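Local coordinates for gluconokinase (Sinorhizobium meliloti, PDB 3T61), which probably catalyses the ATP-dependent phosphorylation of D-gluconate to 6-phospho-D-gluconate, with release of ADP, at residues 21-29 with 141-151; 38-49 with 86-94. One frame throughout, in Å; residues are numbered along the deposited sequence.

Contact 1 of 2, residues 21-29 with 141-151; sequences IVVMGVSGS and LQTQLETLEDP. With PO4 (phosphate ion), chain C.
Met-24, modelled as selenomethionine on strand 21-24, reaches across to the Pro-151 ring: CE lies 3.8 Å from Pro-151 CG, and SE touches the same ring carbon. With chi1 at 67°, CG of Met-24 sits between the backbone N and the carbonyl carbon, and a bend at chi3 brings CE within 4.2 Å of Leu-148 CD1. Gly-25 follows at backbone angles where a CB would run into the carbonyl oxygen of Met-24. Val-26 makes the largest single share of the contact on this segment; its CG1 packs 3.6 Å from Gln-144 CB as the two side chains slide past each other, and 3.8 Å from Leu-145 CD2, which crosses at about a right angle. From Val-26 to Ser-29 the chain makes a type II turn, in which Val-26 O accepts from both Ser-29 N and Ser-29 OG, the hydroxyl at 2.7 Å in the carbonyl plane. Gly-28 N donates to O4 of a phosphate ion, probably from the crystallisation liquor, at 3.0 Å and 169°; Gly-30 N, Lys-31 NZ and Ser-32 OG also bond it, as in a P-loop (Walker A). Helix 121-132 adds Leu-124 against Val-26 and Leu-145, while Phe-116 of strand 113-118 and Arg-101 of helix 98-106 border Pro-151.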
loop_
_atom_site.group_PDB
_atom_site.type_symbol
_atom_site.label_atom_id
_atom_site.label_comp_id
_atom_site.label_asym_id
_atom_site.label_seq_id
_atom_site.Cartn_x
_atom_site.Cartn_y
_atom_site.Cartn_z
ATOM N N ILE A 21 5.921 -5.507 -21.046
ATOM C CA ILE A 21 5.260 -4.209 -21.142
ATOM C C ILE A 21 5.002 -3.580 -19.772
ATOM O O ILE A 21 4.453 -4.228 -18.883
ATOM C CB ILE A 21 3.863 -4.324 -21.817
ATOM C CG1 ILE A 21 3.946 -5.111 -23.123
ATOM C CG2 ILE A 21 3.284 -2.934 -22.047
ATOM C CD1 ILE A 21 4.818 -4.477 -24.155
ATOM N N VAL A 22 5.390 -2.319 -19.607
ATOM C CA VAL A 22 5.108 -1.613 -18.368
ATOM C C VAL A 22 4.024 -0.567 -18.662
ATOM O O VAL A 22 4.186 0.253 -19.570
ATOM C CB VAL A 22 6.338 -0.863 -17.820
ATOM C CG1 VAL A 22 5.904 0.040 -16.650
ATOM C CG2 VAL A 22 7.408 -1.851 -17.345
ATOM N N VAL A 23 2.913 -0.605 -17.929
ATOM C CA VAL A 23 1.862 0.399 -18.110
ATOM C C VAL A 23 2.117 1.390 -16.979
ATOM O O VAL A 23 1.965 1.050 -15.808
ATOM C CB VAL A 23 0.439 -0.213 -17.991
ATOM C CG1 VAL A 23 -0.626 0.852 -18.315
ATOM C CG2 VAL A 23 0.301 -1.396 -18.950
HETATM N N MSE A 24 2.534 2.603 -17.344
HETATM C CA MSE A 24 2.873 3.650 -16.388
HETATM C C MSE A 24 1.875 4.806 -16.356
HETATM O O MSE A 24 0.880 4.808 -17.079
HETATM C CB MSE A 24 4.270 4.203 -16.699
HETATM C CG MSE A 24 4.315 4.952 -18.028
HETATM SE SE MSE A 24 6.005 5.733 -18.405
HETATM C CE MSE A 24 5.825 7.225 -17.203
ATOM N N GLY A 25 2.164 5.793 -15.514
ATOM C CA GLY A 25 1.279 6.932 -15.371
ATOM C C GLY A 25 1.016 7.154 -13.890
ATOM O O GLY A 25 1.207 6.225 -13.091
ATOM N N VAL A 26 0.581 8.362 -13.521
ATOM C CA VAL A 26 0.323 8.698 -12.119
ATOM C C VAL A 26 -0.760 7.839 -11.491
ATOM O O VAL A 26 -1.516 7.157 -12.188
ATOM C CB VAL A 26 -0.081 10.192 -11.922
ATOM C CG1 VAL A 26 1.040 11.109 -12.406
ATOM C CG2 VAL A 26 -1.396 10.486 -12.654
ATOM N N SER A 27 -0.828 7.880 -10.164
ATOM C CA SER A 27 -1.815 7.108 -9.425
ATOM C C SER A 27 -3.211 7.521 -9.869
ATOM O O SER A 27 -3.490 8.712 -10.015
ATOM C CB SER A 27 -1.652 7.345 -7.924
ATOM O OG SER A 27 -2.001 6.168 -7.199
ATOM N N GLY A 28 -4.069 6.530 -10.108
ATOM C CA GLY A 28 -5.429 6.800 -10.544
ATOM C C GLY A 28 -5.630 6.942 -12.047
ATOM O O GLY A 28 -6.748 7.204 -12.504
ATOM N N SER A 29 -4.562 6.776 -12.821
ATOM C CA SER A 29 -4.654 6.895 -14.278
ATOM C C SER A 29 -5.256 5.654 -14.926
ATOM O O SER A 29 -5.680 5.696 -16.076
ATOM C CB SER A 29 -3.271 7.174 -14.873
ATOM O OG SER A 29 -2.359 6.142 -14.528
ATOM N N LEU A 141 -2.499 13.841 -5.922
ATOM C CA LEU A 141 -2.484 13.960 -7.375
ATOM C C LEU A 141 -1.505 15.018 -7.887
ATOM O O LEU A 141 -0.758 14.767 -8.830
ATOM C CB LEU A 141 -3.895 14.259 -7.896
ATOM C CG LEU A 141 -4.057 14.323 -9.420
ATOM C CD1 LEU A 141 -3.503 13.053 -10.075
ATOM C CD2 LEU A 141 -5.530 14.514 -9.761
ATOM N N GLN A 142 -1.487 16.191 -7.265
ATOM C CA GLN A 142 -0.586 17.244 -7.714
ATOM C C GLN A 142 0.876 16.840 -7.561
ATOM O O GLN A 142 1.695 17.088 -8.443
ATOM C CB GLN A 142 -0.889 18.538 -6.960
ATOM C CG GLN A 142 -2.351 18.934 -7.116
ATOM C CD GLN A 142 -2.672 20.317 -6.592
ATOM O OE1 GLN A 142 -2.394 20.643 -5.438
ATOM N NE2 GLN A 142 -3.276 21.139 -7.442
ATOM N N THR A 143 1.198 16.193 -6.449
ATOM C CA THR A 143 2.559 15.744 -6.213
ATOM C C THR A 143 2.970 14.698 -7.259
ATOM O O THR A 143 4.111 14.694 -7.722
ATOM C CB THR A 143 2.693 15.176 -4.791
ATOM O OG1 THR A 143 2.539 16.246 -3.853
ATOM C CG2 THR A 143 4.043 14.528 -4.591
ATOM N N GLN A 144 2.040 13.822 -7.629
ATOM C CA GLN A 144 2.302 12.801 -8.649
ATOM C C GLN A 144 2.656 13.524 -9.946
ATOM O O GLN A 144 3.672 13.239 -10.591
ATOM C CB GLN A 144 1.054 11.956 -8.914
ATOM C CG GLN A 144 0.672 10.950 -7.844
ATOM C CD GLN A 144 1.576 9.737 -7.826
ATOM O OE1 GLN A 144 2.495 9.648 -7.021
ATOM N NE2 GLN A 144 1.322 8.799 -8.722
ATOM N N LEU A 145 1.800 14.471 -10.317
ATOM C CA LEU A 145 1.990 15.238 -11.537
ATOM C C LEU A 145 3.272 16.054 -11.554
ATOM O O LEU A 145 3.904 16.174 -12.592
ATOM C CB LEU A 145 0.776 16.139 -11.771
ATOM C CG LEU A 145 -0.511 15.344 -11.992
ATOM C CD1 LEU A 145 -1.702 16.294 -12.061
ATOM C CD2 LEU A 145 -0.384 14.520 -13.274
ATOM N N GLU A 146 3.663 16.620 -10.417
ATOM C CA GLU A 146 4.900 17.395 -10.378
ATOM C C GLU A 146 6.088 16.442 -10.493
ATOM O O GLU A 146 7.112 16.777 -11.070
ATOM C CB GLU A 146 5.011 18.180 -9.069
ATOM C CG GLU A 146 3.844 19.106 -8.794
ATOM C CD GLU A 146 3.977 19.855 -7.472
ATOM O OE1 GLU A 146 4.225 19.208 -6.428
ATOM O OE2 GLU A 146 3.822 21.092 -7.480
ATOM N N THR A 147 5.938 15.245 -9.945
ATOM C CA THR A 147 7.011 14.259 -9.985
ATOM C C THR A 147 7.141 13.612 -11.365
ATOM O O THR A 147 8.238 13.226 -11.774
ATOM C CB THR A 147 6.785 13.167 -8.913
ATOM O OG1 THR A 147 6.718 13.786 -7.623
ATOM C CG2 THR A 147 7.917 12.150 -8.927
ATOM N N LEU A 148 6.026 13.511 -12.083
ATOM C CA LEU A 148 6.027 12.908 -13.414
ATOM C C LEU A 148 6.930 13.624 -14.415
ATOM O O LEU A 148 6.828 14.837 -14.625
ATOM C CB LEU A 148 4.607 12.855 -13.997
ATOM C CG LEU A 148 4.519 12.404 -15.468
ATOM C CD1 LEU A 148 4.913 10.945 -15.602
ATOM C CD2 LEU A 148 3.116 12.610 -15.994
ATOM N N GLU A 149 7.821 12.856 -15.021
ATOM C CA GLU A 149 8.717 13.367 -16.040
ATOM C C GLU A 149 8.205 12.699 -17.309
ATOM O O GLU A 149 8.335 11.483 -17.470
ATOM C CB GLU A 149 10.155 12.947 -15.745
ATOM C CG GLU A 149 10.809 13.772 -14.655
ATOM C CD GLU A 149 12.045 13.109 -14.076
ATOM O OE1 GLU A 149 12.795 12.458 -14.828
ATOM O OE2 GLU A 149 12.267 13.253 -12.862
ATOM N N ASP A 150 7.601 13.499 -18.188
ATOM C CA ASP A 150 7.024 12.996 -19.431
ATOM C C ASP A 150 7.950 12.068 -20.206
ATOM O O ASP A 150 9.053 12.452 -20.597
ATOM C CB ASP A 150 6.595 14.157 -20.329
ATOM C CG ASP A 150 5.624 13.718 -21.408
ATOM O OD1 ASP A 150 5.986 12.841 -22.218
ATOM O OD2 ASP A 150 4.493 14.245 -21.439
ATOM N N PRO A 151 7.502 10.825 -20.445
ATOM C CA PRO A 151 8.286 9.821 -21.173
ATOM C C PRO A 151 8.255 9.924 -22.693
ATOM O O PRO A 151 9.077 9.316 -23.368
ATOM C CB PRO A 151 7.680 8.514 -20.695
ATOM C CG PRO A 151 6.217 8.879 -20.608
ATOM C CD PRO A 151 6.251 10.239 -19.926
HETATM P P PO4 C . -3.975 3.122 -11.093
HETATM O O1 PO4 C . -4.111 1.473 -11.209
HETATM O O2 PO4 C . -2.862 3.725 -12.114
HETATM O O3 PO4 C . -5.371 3.683 -11.524
HETATM O O4 PO4 C . -3.521 3.633 -9.634
#

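Contact 2 of 2, residues 38-49 with 86-94; sequences IAEACGYPFIEG and REPVVVSCS
Tyr-44 turns CG beside its backbone N and anti to the carbonyl carbon (chi1 -57°), which lays its ring over Pro-88, whereas Phe-46 has CG anti to N (chi1 171°) and reaches along the sheet toward Ser-92. Pro-88 CB stands 3.6 Å from the Tyr-44 ring centroid and only 11° off the normal, a CH-pi contact over the face. Cys-42 CB covers the opposite face, Val-90 CG2 lies in plane at the edge, 4.0 Å from Tyr-44 CD2, and Tyr-44 OH is hydrogen-bonded to Phe-17 O. Losing the ring to an alanine here is likely to open a gap between Pro-88 CB and Cys-42 CB and leave Phe-17 O without this donor. Strands 46-48 and 90-92 run parallel: Ile-47 uses its N to Val-90 O at 2.9 Å and its O to Ser-92 N, while Val-90 N goes to Pro-45 O, the pattern of a parallel pair. Val-90 sends CG2 to Ala-39 CB (3.8 Å) and CG1 to Phe-46 CD1, joining helix and strand on one face; on the other, Ile-47 CD1 meets Val-89 CG2 at 3.5 Å. Farther along, Gly-49 N donates to Ser-92 OG (3.0 Å), while Glu-48 forms a salt bridge with Arg-59 of the second subunit. Strand 46-48 is an outermost strand of the sheet within this chain, and strand 90-92 is flanked on its other side by strand 21-24. Helix 31-42 covers the Val-90 face, with helix 166-187 packed on Ile-38, and Leu-83 of helix 69-83 touches Val-89 and Val-91.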
loop_
_atom_site.group_PDB
_atom_site.type_symbol
_atom_site.label_atom_id
_atom_site.label_comp_id
_atom_site.label_asym_id
_atom_site.label_seq_id
_atom_site.Cartn_x
_atom_site.Cartn_y
_atom_site.Cartn_z
ATOM N N ILE A 38 -4.477 -5.418 -21.583
ATOM C CA ILE A 38 -3.345 -5.640 -22.480
ATOM C C ILE A 38 -2.821 -7.075 -22.298
ATOM O O ILE A 38 -2.636 -7.815 -23.269
ATOM C CB ILE A 38 -2.151 -4.687 -22.174
ATOM C CG1 ILE A 38 -2.535 -3.223 -22.411
ATOM C CG2 ILE A 38 -0.940 -5.086 -23.028
ATOM C CD1 ILE A 38 -2.546 -2.799 -23.858
ATOM N N ALA A 39 -2.568 -7.445 -21.044
ATOM C CA ALA A 39 -2.055 -8.771 -20.708
ATOM C C ALA A 39 -2.956 -9.883 -21.233
ATOM O O ALA A 39 -2.488 -10.853 -21.829
ATOM C CB ALA A 39 -1.903 -8.902 -19.207
ATOM N N GLU A 40 -4.254 -9.745 -21.008
ATOM C CA GLU A 40 -5.169 -10.765 -21.468
ATOM C C GLU A 40 -5.133 -10.866 -22.991
ATOM O O GLU A 40 -5.084 -11.963 -23.547
ATOM C CB GLU A 40 -6.580 -10.458 -20.988
ATOM C CG GLU A 40 -7.562 -11.550 -21.321
ATOM C CD GLU A 40 -8.890 -11.372 -20.618
ATOM O OE1 GLU A 40 -9.516 -10.304 -20.787
ATOM O OE2 GLU A 40 -9.305 -12.304 -19.897
ATOM N N ALA A 41 -5.139 -9.722 -23.666
ATOM C CA ALA A 41 -5.110 -9.705 -25.121
ATOM C C ALA A 41 -3.842 -10.347 -25.689
ATOM O O ALA A 41 -3.890 -10.994 -26.731
ATOM C CB ALA A 41 -5.246 -8.268 -25.631
ATOM N N CYS A 42 -2.716 -10.185 -24.999
ATOM C CA CYS A 42 -1.443 -10.738 -25.469
ATOM C C CYS A 42 -1.110 -12.136 -24.953
ATOM O O CYS A 42 -0.102 -12.719 -25.345
ATOM C CB CYS A 42 -0.292 -9.806 -25.088
ATOM S SG CYS A 42 -0.417 -8.135 -25.719
ATOM N N GLY A 43 -1.942 -12.678 -24.077
ATOM C CA GLY A 43 -1.644 -13.991 -23.545
ATOM C C GLY A 43 -0.446 -13.939 -22.609
ATOM O O GLY A 43 0.295 -14.909 -22.482
ATOM N N TYR A 44 -0.238 -12.792 -21.966
ATOM C CA TYR A 44 0.857 -12.645 -21.018
ATOM C C TYR A 44 0.252 -12.505 -19.636
ATOM O O TYR A 44 -0.902 -12.099 -19.488
ATOM C CB TYR A 44 1.681 -11.378 -21.271
ATOM C CG TYR A 44 2.304 -11.224 -22.640
ATOM C CD1 TYR A 44 2.485 -12.318 -23.492
ATOM C CD2 TYR A 44 2.748 -9.973 -23.069
ATOM C CE1 TYR A 44 3.095 -12.157 -24.740
ATOM C CE2 TYR A 44 3.355 -9.807 -24.297
ATOM C CZ TYR A 44 3.526 -10.895 -25.131
ATOM O OH TYR A 44 4.132 -10.701 -26.350
ATOM N N PRO A 45 1.019 -12.848 -18.597
ATOM C CA PRO A 45 0.452 -12.700 -17.260
ATOM C C PRO A 45 0.593 -11.234 -16.838
ATOM O O PRO A 45 1.495 -10.523 -17.297
ATOM C CB PRO A 45 1.305 -13.641 -16.420
ATOM C CG PRO A 45 2.636 -13.551 -17.081
ATOM C CD PRO A 45 2.293 -13.586 -18.555
ATOM N N PHE A 46 -0.313 -10.777 -15.988
ATOM C CA PHE A 46 -0.261 -9.404 -15.514
ATOM C C PHE A 46 0.207 -9.381 -14.071
ATOM O O PHE A 46 -0.239 -10.182 -13.251
ATOM C CB PHE A 46 -1.644 -8.753 -15.587
ATOM C CG PHE A 46 -1.716 -7.408 -14.913
ATOM C CD1 PHE A 46 -1.081 -6.306 -15.465
ATOM C CD2 PHE A 46 -2.387 -7.256 -13.709
ATOM C CE1 PHE A 46 -1.117 -5.068 -14.829
ATOM C CE2 PHE A 46 -2.432 -6.018 -13.059
ATOM C CZ PHE A 46 -1.792 -4.923 -13.622
ATOM N N ILE A 47 1.111 -8.465 -13.765
ATOM C CA ILE A 47 1.591 -8.314 -12.409
ATOM C C ILE A 47 1.273 -6.897 -11.958
ATOM O O ILE A 47 1.612 -5.930 -12.645
ATOM C CB ILE A 47 3.122 -8.533 -12.300
ATOM C CG1 ILE A 47 3.461 -10.006 -12.567
ATOM C CG2 ILE A 47 3.604 -8.106 -10.908
ATOM C CD1 ILE A 47 4.941 -10.282 -12.721
ATOM N N GLU A 48 0.606 -6.765 -10.815
ATOM C CA GLU A 48 0.310 -5.441 -10.307
ATOM C C GLU A 48 1.524 -4.937 -9.539
ATOM O O GLU A 48 1.899 -5.508 -8.515
ATOM C CB GLU A 48 -0.909 -5.454 -9.390
ATOM C CG GLU A 48 -1.280 -4.055 -8.929
ATOM C CD GLU A 48 -2.758 -3.902 -8.647
ATOM O OE1 GLU A 48 -3.569 -4.285 -9.524
ATOM O OE2 GLU A 48 -3.105 -3.395 -7.560
ATOM N N GLY A 49 2.134 -3.868 -10.044
ATOM C CA GLY A 49 3.308 -3.302 -9.403
ATOM C C GLY A 49 3.157 -2.980 -7.924
ATOM O O GLY A 49 4.077 -3.225 -7.145
ATOM N N ARG A 86 12.271 -14.704 -18.754
ATOM C CA ARG A 86 12.367 -15.072 -20.165
ATOM C C ARG A 86 11.093 -14.675 -20.902
ATOM O O ARG A 86 11.119 -13.844 -21.812
ATOM C CB ARG A 86 12.580 -16.581 -20.324
ATOM C CG ARG A 86 14.009 -17.068 -20.138
ATOM C CD ARG A 86 14.115 -18.519 -20.590
ATOM N NE ARG A 86 15.485 -19.024 -20.585
ATOM C CZ ARG A 86 15.838 -20.228 -21.027
ATOM N NH1 ARG A 86 14.920 -21.054 -21.512
ATOM N NH2 ARG A 86 17.109 -20.608 -20.986
ATOM N N GLU A 87 9.979 -15.278 -20.500
ATOM C CA GLU A 87 8.691 -14.995 -21.118
ATOM C C GLU A 87 8.208 -13.588 -20.768
ATOM O O GLU A 87 8.444 -13.090 -19.666
ATOM C CB GLU A 87 7.664 -16.036 -20.674
ATOM C CG GLU A 87 8.082 -17.466 -20.994
ATOM C CD GLU A 87 7.056 -18.497 -20.562
ATOM O OE1 GLU A 87 5.962 -18.546 -21.166
ATOM O OE2 GLU A 87 7.347 -19.257 -19.614
ATOM N N PRO A 88 7.528 -12.928 -21.717
ATOM C CA PRO A 88 6.991 -11.573 -21.565
ATOM C C PRO A 88 5.971 -11.420 -20.443
ATOM O O PRO A 88 5.166 -12.318 -20.182
ATOM C CB PRO A 88 6.372 -11.293 -22.932
ATOM C CG PRO A 88 7.223 -12.095 -23.855
ATOM C CD PRO A 88 7.350 -13.397 -23.101
ATOM N N VAL A 89 6.010 -10.269 -19.785
ATOM C CA VAL A 89 5.078 -9.983 -18.709
ATOM C C VAL A 89 4.588 -8.540 -18.832
ATOM O O VAL A 89 5.270 -7.694 -19.405
ATOM C CB VAL A 89 5.751 -10.190 -17.313
ATOM C CG1 VAL A 89 6.873 -9.184 -17.104
ATOM C CG2 VAL A 89 4.729 -10.066 -16.219
ATOM N N VAL A 90 3.389 -8.273 -18.322
ATOM C CA VAL A 90 2.850 -6.921 -18.336
ATOM C C VAL A 90 2.794 -6.461 -16.884
ATOM O O VAL A 90 2.147 -7.098 -16.057
ATOM C CB VAL A 90 1.429 -6.867 -18.912
ATOM C CG1 VAL A 90 0.934 -5.441 -18.875
ATOM C CG2 VAL A 90 1.409 -7.420 -20.333
ATOM N N VAL A 91 3.466 -5.358 -16.572
ATOM C CA VAL A 91 3.479 -4.863 -15.201
ATOM C C VAL A 91 3.034 -3.419 -15.061
ATOM O O VAL A 91 3.497 -2.550 -15.790
ATOM C CB VAL A 91 4.900 -4.943 -14.569
ATOM C CG1 VAL A 91 4.858 -4.423 -13.134
ATOM C CG2 VAL A 91 5.421 -6.377 -14.604
ATOM N N SER A 92 2.143 -3.171 -14.106
ATOM C CA SER A 92 1.690 -1.822 -13.837
ATOM C C SER A 92 2.715 -1.195 -12.877
ATOM O O SER A 92 3.042 -1.756 -11.833
ATOM C CB SER A 92 0.287 -1.834 -13.211
ATOM O OG SER A 92 0.244 -2.568 -11.998
ATOM N N CYS A 93 3.227 -0.033 -13.254
ATOM C CA CYS A 93 4.211 0.665 -12.458
ATOM C C CYS A 93 4.241 2.123 -12.895
ATOM O O CYS A 93 4.534 2.421 -14.047
ATOM C CB CYS A 93 5.587 0.013 -12.663
ATOM S SG CYS A 93 6.925 0.881 -11.859
ATOM N N SER A 94 3.940 3.027 -11.968
ATOM C CA SER A 94 3.914 4.459 -12.257
ATOM C C SER A 94 5.136 4.944 -13.041
ATOM O O SER A 94 4.995 5.768 -13.951
ATOM C CB SER A 94 3.752 5.253 -10.956
ATOM O OG SER A 94 4.638 4.805 -9.959
#

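Contact 2 is nested along the chain inside the loop that contact 1 closes: 21-29, 38-49, 86-94, then 141-151. Their centres are about 18 Å apart, on opposite sides of the chain's centre, yet both reach one parallel sheet, in which strand 90-92 lies between 46-48 and 21-24. The sheet joins them directly, since Ile-21 O approaches Val-91 N and Ile-21 N approaches Val-89 O, each at 2.8 Å and probably hydrogen-bonded. The probable P-loop connects strand 21-24 to helix 31-42, whose end belongs to contact 2. Contact 1 therefore places helix 138-147 beside the phosphate-holding loop, and contact 2 ties the following helix and the strand outermost within this chain to the same sheet.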